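Side-chain contacts in ureidoglycolate hydrolase (PDB 4PXE), which hydrolyses (S)-ureidoglycolate to glyoxylate, ammonium and carbon dioxide with the help of manganese, completing a urea-free route of plant purine breakdown: residues A[13-18]-A[412-417]; A[41-46]-A[172-177]; A[135-140]-A[144-149]; A[359-364]-A[420-425]. One frame throughout, in Å; residues are numbered along the deposited sequence.

In the fold
All four contacts lie outside the region 230-345 that mediates dimerization, in the metal-binding part of this M20-family subunit. Interactions 1 and 4 have centres 13 Å apart and share helix 410-429; they touch where Leu13 packs on Leu422 and Ser421, and their segments alternate along the chain. Interactions 2 and 3, with centres 12 Å apart, meet through Leu42 on Ser136 and Phe174 on Leu147, and interaction 3 is nested in the loop closed by interaction 2. Interaction 1 encloses both in sequence, bringing the N-terminal arm to the C-terminal helix. Interaction 3 alone carries manganese and glyoxylate ligands; centre to centre, interaction 4 lies about 28 Å from it.

Interaction 1 (A[13-18]-A[412-417]); sequences LSVDAP and DMANGV
Val15 lays both methyl groups against one flank of helix 410-429, CG1 at 3.8 Å from Ala414 CB and CG2 at 3.8 Å from Val417 CG1. The contact belongs to the alpha/beta domain of the M20 peptidase fold, where the N-terminal arm leading into helix 17-28 packs on the long helix that closes the chain. The valine divides its work by branch. With CG1 anti to the backbone N (chi1 174°), that methyl faces the alanine, while CG2 turns toward the next helical turn and also comes to 3.7 Å from Ala414 O. Ala17 adds its single methyl, CB lying 4.2 Å from Ala414 CB, so Ala414 receives neighbours from both the arm and the first turn of helix 17-28. No hydrogen bond joins the two segments, and the short side chain of Ala414 lets the backbones approach to 5.8 Å between the CA atoms of Ala17 and Ala414.

The second shell holds the arm by its polar backbone. Helix 105-120 grips it on either side of Val15: Arg120 NH2 is hydrogen-bonded to Ser14 O, and Glu113 OE2 accepts from Asp16 N. Val15 also touches Val117 of that helix and is thereby wedged between two helices. Leu20, one turn into helix 17-28, continues the apolar seam by packing on Met413 and Val417. Asp16 occupies the N-cap position of helix 17-28, its OD1 accepting from Gly19 N, and it is the centre of an inverse gamma turn whose weak closing bond runs 3.1 Å from Ala17 N to Val15 O.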
loop_
_atom_site.group_PDB
_atom_site.type_symbol
_atom_site.label_atom_id
_atom_site.label_comp_id
_atom_site.label_asym_id
_atom_site.label_seq_id
_atom_site.Cartn_x
_atom_site.Cartn_y
_atom_site.Cartn_z
ATOM N N LEU A 13 -7.747 45.901 19.281
ATOM C CA LEU A 13 -7.139 44.648 18.851
ATOM C C LEU A 13 -6.599 44.776 17.432
ATOM O O LEU A 13 -7.341 45.113 16.508
ATOM C CB LEU A 13 -8.160 43.506 18.926
ATOM C CG LEU A 13 -8.806 43.235 20.286
ATOM C CD1 LEU A 13 -9.762 42.040 20.186
ATOM C CD2 LEU A 13 -7.761 43.004 21.374
ATOM N N SER A 14 -5.305 44.526 17.257
ATOM C CA SER A 14 -4.736 44.499 15.910
ATOM C C SER A 14 -3.808 43.308 15.736
ATOM O O SER A 14 -2.953 43.032 16.578
ATOM C CB SER A 14 -4.016 45.811 15.570
ATOM O OG SER A 14 -2.787 45.914 16.253
ATOM N N VAL A 15 -4.003 42.609 14.627
ATOM C CA VAL A 15 -3.298 41.374 14.318
ATOM C C VAL A 15 -2.237 41.654 13.274
ATOM O O VAL A 15 -2.453 42.461 12.370
ATOM C CB VAL A 15 -4.290 40.314 13.760
ATOM C CG1 VAL A 15 -3.569 39.059 13.282
ATOM C CG2 VAL A 15 -5.361 39.972 14.794
ATOM N N ASP A 16 -1.089 40.999 13.399
ATOM C CA ASP A 16 -0.082 41.049 12.352
ATOM C C ASP A 16 -0.469 39.986 11.327
ATOM O O ASP A 16 0.021 38.859 11.381
ATOM C CB ASP A 16 1.294 40.740 12.939
ATOM C CG ASP A 16 2.418 40.869 11.922
ATOM O OD1 ASP A 16 2.143 41.085 10.726
ATOM O OD2 ASP A 16 3.590 40.736 12.329
ATOM N N ALA A 17 -1.359 40.342 10.401
ATOM C CA ALA A 17 -1.869 39.354 9.444
ATOM C C ALA A 17 -0.807 38.755 8.506
ATOM O O ALA A 17 -0.766 37.542 8.337
ATOM C CB ALA A 17 -3.073 39.901 8.666
ATOM N N PRO A 18 0.065 39.588 7.899
ATOM C CA PRO A 18 1.120 38.981 7.074
ATOM C C PRO A 18 2.108 38.165 7.903
ATOM O O PRO A 18 2.659 37.179 7.405
ATOM C CB PRO A 18 1.846 40.191 6.474
ATOM C CG PRO A 18 0.875 41.308 6.571
ATOM C CD PRO A 18 0.045 41.057 7.778
ATOM N N ASP A 412 -9.199 36.381 6.939
ATOM C CA ASP A 412 -10.048 35.420 7.630
ATOM C C ASP A 412 -9.413 34.929 8.917
ATOM O O ASP A 412 -10.085 34.838 9.947
ATOM C CB ASP A 412 -10.459 34.288 6.701
ATOM C CG ASP A 412 -11.602 34.704 5.783
ATOM O OD1 ASP A 412 -12.368 35.619 6.168
ATOM O OD2 ASP A 412 -11.751 34.142 4.694
ATOM N N MET A 413 -8.115 34.643 8.876
ATOM C CA MET A 413 -7.405 34.225 10.074
ATOM C C MET A 413 -7.357 35.337 11.114
ATOM O O MET A 413 -7.601 35.088 12.296
ATOM C CB MET A 413 -5.997 33.742 9.733
ATOM C CG MET A 413 -5.990 32.485 8.874
ATOM S SD MET A 413 -4.332 31.787 8.637
ATOM C CE MET A 413 -3.583 33.037 7.583
ATOM N N ALA A 414 -7.031 36.557 10.687
ATOM C CA ALA A 414 -6.953 37.680 11.612
ATOM C C ALA A 414 -8.287 37.916 12.309
ATOM O O ALA A 414 -8.311 38.198 13.509
ATOM C CB ALA A 414 -6.497 38.935 10.879
ATOM N N ASN A 415 -9.395 37.810 11.577
ATOM C CA ASN A 415 -10.715 37.989 12.200
ATOM C C ASN A 415 -10.998 36.911 13.246
ATOM O O ASN A 415 -11.517 37.200 14.335
ATOM C CB ASN A 415 -11.827 37.999 11.149
ATOM C CG ASN A 415 -11.845 39.271 10.350
ATOM O OD1 ASN A 415 -11.292 40.280 10.772
ATOM N ND2 ASN A 415 -12.490 39.235 9.191
ATOM N N GLY A 416 -10.652 35.668 12.924
ATOM C CA GLY A 416 -10.754 34.579 13.879
ATOM C C GLY A 416 -9.903 34.827 15.110
ATOM O O GLY A 416 -10.340 34.588 16.236
ATOM N N VAL A 417 -8.679 35.307 14.904
ATOM C CA VAL A 417 -7.786 35.637 16.011
ATOM C C VAL A 417 -8.372 36.744 16.890
ATOM O O VAL A 417 -8.296 36.670 18.122
ATOM C CB VAL A 417 -6.372 36.025 15.505
ATOM C CG1 VAL A 417 -5.532 36.635 16.629
ATOM C CG2 VAL A 417 -5.662 34.801 14.910
#

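Interaction 2 (A[41-46]-A[172-177])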
loop_
_atom_site.group_PDB
_atom_site.type_symbol
_atom_site.label_atom_id
_atom_site.label_comp_id
_atom_site.label_asym_id
_atom_site.label_seq_id
_atom_site.Cartn_x
_atom_site.Cartn_y
_atom_site.Cartn_z
ATOM N N VAL A 41 3.557 13.602 10.656
ATOM C CA VAL A 41 3.000 12.560 11.493
ATOM C C VAL A 41 3.596 12.560 12.895
ATOM O O VAL A 41 4.797 12.803 13.079
ATOM C CB VAL A 41 3.214 11.187 10.808
ATOM C CG1 VAL A 41 2.650 10.066 11.654
ATOM C CG2 VAL A 41 2.567 11.200 9.430
ATOM N N LEU A 42 2.721 12.317 13.871
ATOM C CA LEU A 42 3.067 12.187 15.282
ATOM C C LEU A 42 4.407 11.498 15.536
ATOM O O LEU A 42 4.625 10.381 15.072
ATOM C CB LEU A 42 1.950 11.421 16.002
ATOM C CG LEU A 42 2.162 11.006 17.457
ATOM C CD1 LEU A 42 2.410 12.233 18.323
ATOM C CD2 LEU A 42 0.959 10.245 17.950
ATOM N N TYR A 43 5.278 12.207 16.262
ATOM C CA TYR A 43 6.578 11.730 16.767
ATOM C C TYR A 43 7.687 11.539 15.726
ATOM O O TYR A 43 8.786 11.110 16.073
ATOM C CB TYR A 43 6.439 10.459 17.625
ATOM C CG TYR A 43 5.623 10.579 18.898
ATOM C CD1 TYR A 43 5.628 11.742 19.665
ATOM C CD2 TYR A 43 4.862 9.506 19.347
ATOM C CE1 TYR A 43 4.882 11.826 20.838
ATOM C CE2 TYR A 43 4.118 9.574 20.504
ATOM C CZ TYR A 43 4.131 10.734 21.259
ATOM O OH TYR A 43 3.373 10.779 22.411
ATOM N N THR A 44 7.419 11.839 14.457
ATOM C CA THR A 44 8.478 11.827 13.460
ATOM C C THR A 44 9.378 13.049 13.607
ATOM O O THR A 44 9.078 13.973 14.366
ATOM C CB THR A 44 7.915 11.814 12.038
ATOM O OG1 THR A 44 7.151 13.011 11.833
ATOM C CG2 THR A 44 7.022 10.583 11.819
ATOM N N ASP A 45 10.479 13.054 12.860
ATOM C CA ASP A 45 11.406 14.182 12.873
ATOM C C ASP A 45 10.738 15.511 12.488
ATOM O O ASP A 45 11.002 16.544 13.110
ATOM C CB ASP A 45 12.649 13.900 12.012
ATOM C CG ASP A 45 12.330 13.748 10.536
ATOM O OD1 ASP A 45 11.197 13.347 10.193
ATOM O OD2 ASP A 45 13.229 14.026 9.711
ATOM N N LYS A 46 9.863 15.478 11.485
ATOM C CA LYS A 46 9.129 16.682 11.085
ATOM C C LYS A 46 8.227 17.192 12.211
ATOM O O LYS A 46 8.124 18.402 12.425
ATOM C CB LYS A 46 8.301 16.422 9.819
ATOM C CG LYS A 46 9.101 15.892 8.627
ATOM C CD LYS A 46 10.315 16.766 8.347
ATOM C CE LYS A 46 11.058 16.301 7.095
ATOM N NZ LYS A 46 11.540 14.904 7.223
ATOM N N VAL A 172 6.055 -0.319 15.081
ATOM C CA VAL A 172 6.717 0.464 16.120
ATOM C C VAL A 172 5.705 0.781 17.217
ATOM O O VAL A 172 4.609 1.270 16.934
ATOM C CB VAL A 172 7.302 1.774 15.555
ATOM C CG1 VAL A 172 7.997 2.567 16.658
ATOM C CG2 VAL A 172 8.260 1.476 14.403
ATOM N N SER A 173 6.051 0.493 18.470
ATOM C CA SER A 173 5.108 0.689 19.560
ATOM C C SER A 173 4.930 2.175 19.842
ATOM O O SER A 173 5.785 2.988 19.478
ATOM C CB SER A 173 5.557 -0.036 20.835
ATOM O OG SER A 173 6.690 0.591 21.414
ATOM N N PHE A 174 3.817 2.518 20.480
ATOM C CA PHE A 174 3.589 3.891 20.918
ATOM C C PHE A 174 4.723 4.341 21.824
ATOM O O PHE A 174 5.236 5.448 21.682
ATOM C CB PHE A 174 2.252 4.027 21.639
ATOM C CG PHE A 174 2.036 5.383 22.251
ATOM C CD1 PHE A 174 1.639 6.456 21.464
ATOM C CD2 PHE A 174 2.254 5.595 23.605
ATOM C CE1 PHE A 174 1.450 7.704 22.013
ATOM C CE2 PHE A 174 2.068 6.842 24.165
ATOM C CZ PHE A 174 1.661 7.900 23.367
ATOM N N ILE A 175 5.124 3.469 22.745
ATOM C CA ILE A 175 6.184 3.801 23.687
ATOM C C ILE A 175 7.509 4.099 22.984
ATOM O O ILE A 175 8.175 5.084 23.304
ATOM C CB ILE A 175 6.379 2.684 24.729
ATOM C CG1 ILE A 175 5.129 2.552 25.595
ATOM C CG2 ILE A 175 7.590 2.965 25.602
ATOM C CD1 ILE A 175 4.613 3.865 26.115
ATOM N N GLU A 176 7.884 3.259 22.023
ATOM C CA GLU A 176 9.122 3.469 21.282
ATOM C C GLU A 176 9.065 4.762 20.474
ATOM O O GLU A 176 10.021 5.535 20.459
ATOM C CB GLU A 176 9.429 2.288 20.359
ATOM C CG GLU A 176 10.675 2.497 19.515
ATOM C CD GLU A 176 10.955 1.340 18.570
ATOM O OE1 GLU A 176 10.441 0.227 18.816
ATOM O OE2 GLU A 176 11.692 1.545 17.579
ATOM N N ALA A 177 7.942 4.992 19.799
ATOM C CA ALA A 177 7.769 6.213 19.018
ATOM C C ALA A 177 7.866 7.455 19.907
ATOM O O ALA A 177 8.579 8.402 19.581
ATOM C CB ALA A 177 6.434 6.186 18.284
#
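Tyr43 and Phe174 form an oblique aromatic pair, with ring centroids 5.7 Å apart and planes inclined at 55°. The phenylalanine brings CE1 to the edge of the tyrosine ring, in its plane, at 3.6 Å from Tyr43 CE2. Phe174 CG is anti to the backbone N (chi1 173°), which carries the ring across from a helix position not aimed at Tyr43. Farther along, Tyr43 OH lies 3.5 Å from Phe174 CZ, although its hydrogen bond goes to Val70 O.

Further packing frames the pair. Tyr43 CD2 meets Ala177 CB at 3.8 Å, and Tyr43 CB sits 3.6 Å from Ala177 O, so the root of the ring rests on the helix backbone. Leu42 CD1 lies over the centre of one ring face, 3.4 Å above the plane, which probably helps to hold the ring's orientation.

Hydrogen bonds act within each segment rather than between them. Val41 O is gripped twice by Thr44: the backbone N closes a beta turn, and OG1 approaches at 2.7 Å in the carbonyl plane, on a lone pair. In the other segment Ser173 OG accepts from Glu176 N at 3.0 Å in a fairly straight bond (162°).

Tyr43 takes a positive phi at the third position of the turn, and its side chain projects toward helix 174-180. This is a type II beta turn running directly into the N-cap of helix 45-60, Thr44, and docked on the serine-capped first turn of helix 174-180.

Interaction 3 (A[135-140]-A[144-149]); sequences TSEEPT and ISCLGS. With MN (manganese (II) ion), chain D; GLV (glyoxylic acid), chain E.
Glu137 O accepts a 2.9 Å hydrogen bond from Cys146 N, a direct backbone bond across the contact. The N-H points almost straight at the oxygen (174°) but arrives from above the carbonyl plane, 42° out of it.

Two waters supply further bridges at the start of helix 147-152. Water 1 donates to Ser136 O at 2.7 Å and accepts from Ser149 N; water 2 donates to Ser136 OG and to Ile144 O, and accepts from Leu147 N. The waters thus give polar atoms of both segments a partner where the chains do not meet directly, while Asp94 holds Ser136 OG from outside.

In the packing, Glu137 CG lies 3.9 Å from Cys146 SG, and Thr135 CG2 rests at 3.8 Å on Gly148 CA. Pro139 makes a CA-H...O contact with Ile144 O, and its CB packs near Ser145.

The loop carries the adjacent glutamates of the M20 two-metal centre, both of which bind substrate. Glu138 OE2 ligates manganese at 2.2 Å, together with Asp103 and His402, while OE1 is hydrogen-bonded to Asn294 of the second subunit, which also reaches the glyoxylate.

Glu137 meets the glyoxylate directly, OE2 coming to 2.5 Å from O1. Its chain, bent at chi2 (-92°), also presents OE1 to water 3, which donates to it at 2.6 Å and to glyoxylate O1 while binding the manganese at 2.1 Å.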
loop_
_atom_site.group_PDB
_atom_site.type_symbol
_atom_site.label_atom_id
_atom_site.label_comp_id
_atom_site.label_asym_id
_atom_site.label_seq_id
_atom_site.Cartn_x
_atom_site.Cartn_y
_atom_site.Cartn_z
ATOM N N THR A 135 -0.903 16.868 21.427
ATOM C CA THR A 135 0.247 16.139 20.921
ATOM C C THR A 135 0.013 15.557 19.521
ATOM O O THR A 135 0.940 15.440 18.726
ATOM C CB THR A 135 0.715 15.046 21.919
ATOM O OG1 THR A 135 2.069 14.687 21.622
ATOM C CG2 THR A 135 -0.192 13.814 21.887
ATOM N N SER A 136 -1.239 15.212 19.236
ATOM C CA SER A 136 -1.651 14.719 17.927
ATOM C C SER A 136 -3.160 14.648 17.935
ATOM O O SER A 136 -3.752 14.251 18.943
ATOM C CB SER A 136 -1.074 13.323 17.670
ATOM O OG SER A 136 -1.792 12.662 16.642
ATOM N N GLU A 137 -3.788 15.023 16.822
ATOM C CA GLU A 137 -5.234 14.906 16.696
ATOM C C GLU A 137 -5.611 13.944 15.571
ATOM O O GLU A 137 -6.699 13.364 15.578
ATOM C CB GLU A 137 -5.855 16.291 16.464
ATOM C CG GLU A 137 -7.374 16.307 16.418
ATOM C CD GLU A 137 -7.944 16.155 15.027
ATOM O OE1 GLU A 137 -7.184 16.203 14.027
ATOM O OE2 GLU A 137 -9.179 15.971 14.935
ATOM N N GLU A 138 -4.728 13.795 14.587
ATOM C CA GLU A 138 -5.027 12.945 13.431
ATOM C C GLU A 138 -4.729 11.471 13.718
ATOM O O GLU A 138 -3.800 11.164 14.463
ATOM C CB GLU A 138 -4.266 13.430 12.197
ATOM C CG GLU A 138 -4.582 14.873 11.828
ATOM C CD GLU A 138 -5.878 15.031 11.091
ATOM O OE1 GLU A 138 -6.722 14.107 11.057
ATOM O OE2 GLU A 138 -6.037 16.126 10.512
ATOM N N PRO A 139 -5.524 10.553 13.135
ATOM C CA PRO A 139 -5.391 9.120 13.451
ATOM C C PRO A 139 -4.322 8.407 12.626
ATOM O O PRO A 139 -4.233 7.179 12.682
ATOM C CB PRO A 139 -6.772 8.566 13.087
ATOM C CG PRO A 139 -7.216 9.429 11.952
ATOM C CD PRO A 139 -6.731 10.827 12.331
ATOM N N THR A 140 -3.522 9.158 11.878
ATOM C CA THR A 140 -2.596 8.594 10.885
ATOM C C THR A 140 -1.675 7.479 11.384
ATOM O O THR A 140 -1.566 6.422 10.747
ATOM C CB THR A 140 -1.709 9.705 10.287
ATOM O OG1 THR A 140 -2.549 10.780 9.848
ATOM C CG2 THR A 140 -0.890 9.185 9.098
ATOM N N ILE A 144 -5.574 6.124 16.058
ATOM C CA ILE A 144 -6.240 6.768 17.189
ATOM C C ILE A 144 -6.321 8.277 16.951
ATOM O O ILE A 144 -5.289 8.950 16.889
ATOM C CB ILE A 144 -5.458 6.510 18.496
ATOM C CG1 ILE A 144 -5.353 5.004 18.768
ATOM C CG2 ILE A 144 -6.118 7.228 19.674
ATOM C CD1 ILE A 144 -4.226 4.645 19.721
ATOM N N SER A 145 -7.538 8.799 16.802
ATOM C CA SER A 145 -7.720 10.246 16.659
ATOM C C SER A 145 -7.664 10.885 18.040
ATOM O O SER A 145 -7.874 10.210 19.052
ATOM C CB SER A 145 -9.069 10.546 16.010
ATOM O OG SER A 145 -10.130 10.108 16.850
ATOM N N CYS A 146 -7.376 12.179 18.080
ATOM C CA CYS A 146 -7.411 12.935 19.332
ATOM C C CYS A 146 -6.666 12.239 20.457
ATOM O O CYS A 146 -7.161 12.176 21.587
ATOM C CB CYS A 146 -8.860 13.192 19.756
ATOM S SG CYS A 146 -9.797 14.203 18.569
ATOM N N LEU A 147 -5.482 11.722 20.151
ATOM C CA LEU A 147 -4.753 10.922 21.138
ATOM C C LEU A 147 -4.493 11.736 22.409
ATOM O O LEU A 147 -4.731 11.263 23.523
ATOM C CB LEU A 147 -3.453 10.390 20.534
ATOM C CG LEU A 147 -2.685 9.353 21.361
ATOM C CD1 LEU A 147 -1.951 8.378 20.442
ATOM C CD2 LEU A 147 -1.708 10.033 22.314
ATOM N N GLY A 148 -4.032 12.968 22.234
ATOM C CA GLY A 148 -3.740 13.836 23.358
ATOM C C GLY A 148 -4.961 14.203 24.176
ATOM O O GLY A 148 -4.940 14.096 25.404
ATOM N N SER A 149 -6.025 14.649 23.512
ATOM C CA SER A 149 -7.200 15.130 24.228
ATOM C C SER A 149 -8.044 13.998 24.823
ATOM O O SER A 149 -8.706 14.198 25.846
ATOM C CB SER A 149 -8.041 16.079 23.361
ATOM O OG SER A 149 -8.431 15.453 22.147
HETATM MN MN MN D . -7.862 17.143 9.971
HETATM C C1 GLV E . -9.987 15.080 11.728
HETATM O O1 GLV E . -10.209 16.088 12.652
HETATM C C2 GLV E . -11.214 14.620 11.022
HETATM O O2 GLV E . -12.328 15.169 11.300
HETATM O O3 GLV E . -11.131 13.698 10.157
HETATM O O HOH W 1 -5.243 15.401 20.827
HETATM O O HOH W 2 -4.310 11.544 17.427
HETATM O O HOH W 3 -7.966 17.706 12.035
HETATM O O HOH W 4 -9.618 17.627 9.795
#

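Interaction 4 (A[359-364]-A[420-425])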
loop_
_atom_site.group_PDB
_atom_site.type_symbol
_atom_site.label_atom_id
_atom_site.label_comp_id
_atom_site.label_asym_id
_atom_site.label_seq_id
_atom_site.Cartn_x
_atom_site.Cartn_y
_atom_site.Cartn_z
ATOM N N ALA A 359 -20.411 34.915 20.310
ATOM C CA ALA A 359 -21.300 35.714 19.477
ATOM C C ALA A 359 -21.217 37.201 19.831
ATOM O O ALA A 359 -21.201 38.057 18.942
ATOM C CB ALA A 359 -22.728 35.209 19.575
ATOM N N GLU A 360 -21.139 37.495 21.126
ATOM C CA GLU A 360 -20.969 38.871 21.592
ATOM C C GLU A 360 -19.663 39.460 21.095
ATOM O O GLU A 360 -19.631 40.607 20.647
ATOM C CB GLU A 360 -21.053 38.951 23.121
ATOM C CG GLU A 360 -22.473 38.762 23.635
ATOM C CD GLU A 360 -22.562 38.528 25.134
ATOM O OE1 GLU A 360 -21.515 38.470 25.821
ATOM O OE2 GLU A 360 -23.708 38.391 25.617
ATOM N N ALA A 361 -18.587 38.680 21.167
ATOM C CA ALA A 361 -17.287 39.149 20.705
ATOM C C ALA A 361 -17.315 39.472 19.213
ATOM O O ALA A 361 -16.841 40.532 18.797
ATOM C CB ALA A 361 -16.205 38.130 21.023
ATOM N N ALA A 362 -17.874 38.571 18.407
ATOM C CA ALA A 362 -17.994 38.823 16.970
ATOM C C ALA A 362 -18.804 40.092 16.681
ATOM O O ALA A 362 -18.406 40.916 15.861
ATOM C CB ALA A 362 -18.595 37.605 16.254
ATOM N N THR A 363 -19.921 40.260 17.377
ATOM C CA THR A 363 -20.736 41.462 17.234
ATOM C C THR A 363 -19.969 42.741 17.612
ATOM O O THR A 363 -20.020 43.739 16.885
ATOM C CB THR A 363 -22.023 41.343 18.065
ATOM O OG1 THR A 363 -22.758 40.190 17.633
ATOM C CG2 THR A 363 -22.892 42.587 17.892
ATOM N N GLU A 364 -19.249 42.707 18.729
ATOM C CA GLU A 364 -18.460 43.867 19.159
ATOM C C GLU A 364 -17.370 44.237 18.162
ATOM O O GLU A 364 -16.941 45.389 18.098
ATOM C CB GLU A 364 -17.845 43.625 20.540
ATOM C CG GLU A 364 -18.881 43.614 21.643
ATOM C CD GLU A 364 -18.307 43.245 22.992
ATOM O OE1 GLU A 364 -17.104 43.506 23.222
ATOM O OE2 GLU A 364 -19.064 42.691 23.820
ATOM N N LEU A 420 -11.121 35.246 18.939
ATOM C CA LEU A 420 -10.490 34.434 19.974
ATOM C C LEU A 420 -9.919 35.287 21.108
ATOM O O LEU A 420 -10.160 34.998 22.283
ATOM C CB LEU A 420 -9.402 33.553 19.370
ATOM C CG LEU A 420 -8.682 32.644 20.365
ATOM C CD1 LEU A 420 -9.658 31.698 21.057
ATOM C CD2 LEU A 420 -7.581 31.850 19.655
ATOM N N SER A 421 -9.181 36.339 20.755
ATOM C CA SER A 421 -8.617 37.256 21.743
ATOM C C SER A 421 -9.692 37.840 22.649
ATOM O O SER A 421 -9.559 37.861 23.881
ATOM C CB SER A 421 -7.898 38.405 21.041
ATOM O OG SER A 421 -6.763 37.956 20.321
ATOM N N LEU A 422 -10.756 38.336 22.033
ATOM C CA LEU A 422 -11.788 39.042 22.780
ATOM C C LEU A 422 -12.613 38.069 23.617
ATOM O O LEU A 422 -13.010 38.392 24.736
ATOM C CB LEU A 422 -12.672 39.843 21.817
ATOM C CG LEU A 422 -13.684 40.803 22.440
ATOM C CD1 LEU A 422 -13.028 41.722 23.486
ATOM C CD2 LEU A 422 -14.328 41.611 21.337
ATOM N N THR A 423 -12.861 36.874 23.094
ATOM C CA THR A 423 -13.588 35.862 23.859
ATOM C C THR A 423 -12.760 35.372 25.053
ATOM O O THR A 423 -13.292 35.220 26.157
ATOM C CB THR A 423 -14.005 34.658 22.971
ATOM O OG1 THR A 423 -14.754 35.127 21.839
ATOM C CG2 THR A 423 -14.877 33.694 23.762
ATOM N N LEU A 424 -11.462 35.152 24.851
ATOM C CA LEU A 424 -10.555 34.787 25.946
ATOM C C LEU A 424 -10.587 35.852 27.035
ATOM O O LEU A 424 -10.631 35.528 28.224
ATOM C CB LEU A 424 -9.118 34.649 25.436
ATOM C CG LEU A 424 -8.778 33.406 24.614
ATOM C CD1 LEU A 424 -7.400 33.572 24.001
ATOM C CD2 LEU A 424 -8.845 32.142 25.467
ATOM N N ALA A 425 -10.525 37.110 26.612
ATOM C CA ALA A 425 -10.494 38.244 27.532
ATOM C C ALA A 425 -11.775 38.290 28.348
ATOM O O ALA A 425 -11.735 38.450 29.579
ATOM C CB ALA A 425 -10.315 39.539 26.750
#
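Leu422 meets Ala361 along most of its length where helix 410-429 crosses helix 352-364. Its CB lies 4.0 Å from Ala361 CB, and the next atom, CG, keeps to the same methyl at 3.9 Å. With CG anti to the backbone N (chi1 -172°), the side chain reaches out from its own helix, and at the tip CD2 passes Ala361 CB to reach Ala361 O at 3.7 Å. The same methyl lies 3.9 Å from Glu364 OE1, one turn further along helix 352-364. There the leucine and the glutamate cross at about a right angle. The carboxylate borders the apolar contact at its exposed margin; its stronger partner is Lys426, which makes a salt bridge with OE2 and so ties the end of helix 352-364 to helix 410-429.

Thr423 also approaches Ala361, from a different direction, its OG1 coming to 3.4 Å from Ala361 CB. That hydroxyl is hydrogen-bonded to Val419 O, a turn back on its own helix, so what it offers the alanine is packing. The short side chain of Ala361 fits a close crossing: the local axes approach to 8.8 Å, with their N-to-C directions at 127°, and the nearest CA atoms, of Ala361 and Thr423, are 5.9 Å apart.

Around this pair, helix 9-12 packs on Leu422 through Leu9 and Ala10. Helix 105-120 borders Leu420, Ser421 and Ala425, and strand 201-209 supports Leu420, Thr423 and Leu424 through Leu205, so this part of helix 410-429 is in contact with strand 201-209 and with helices 9-12, 105-120 and 352-364.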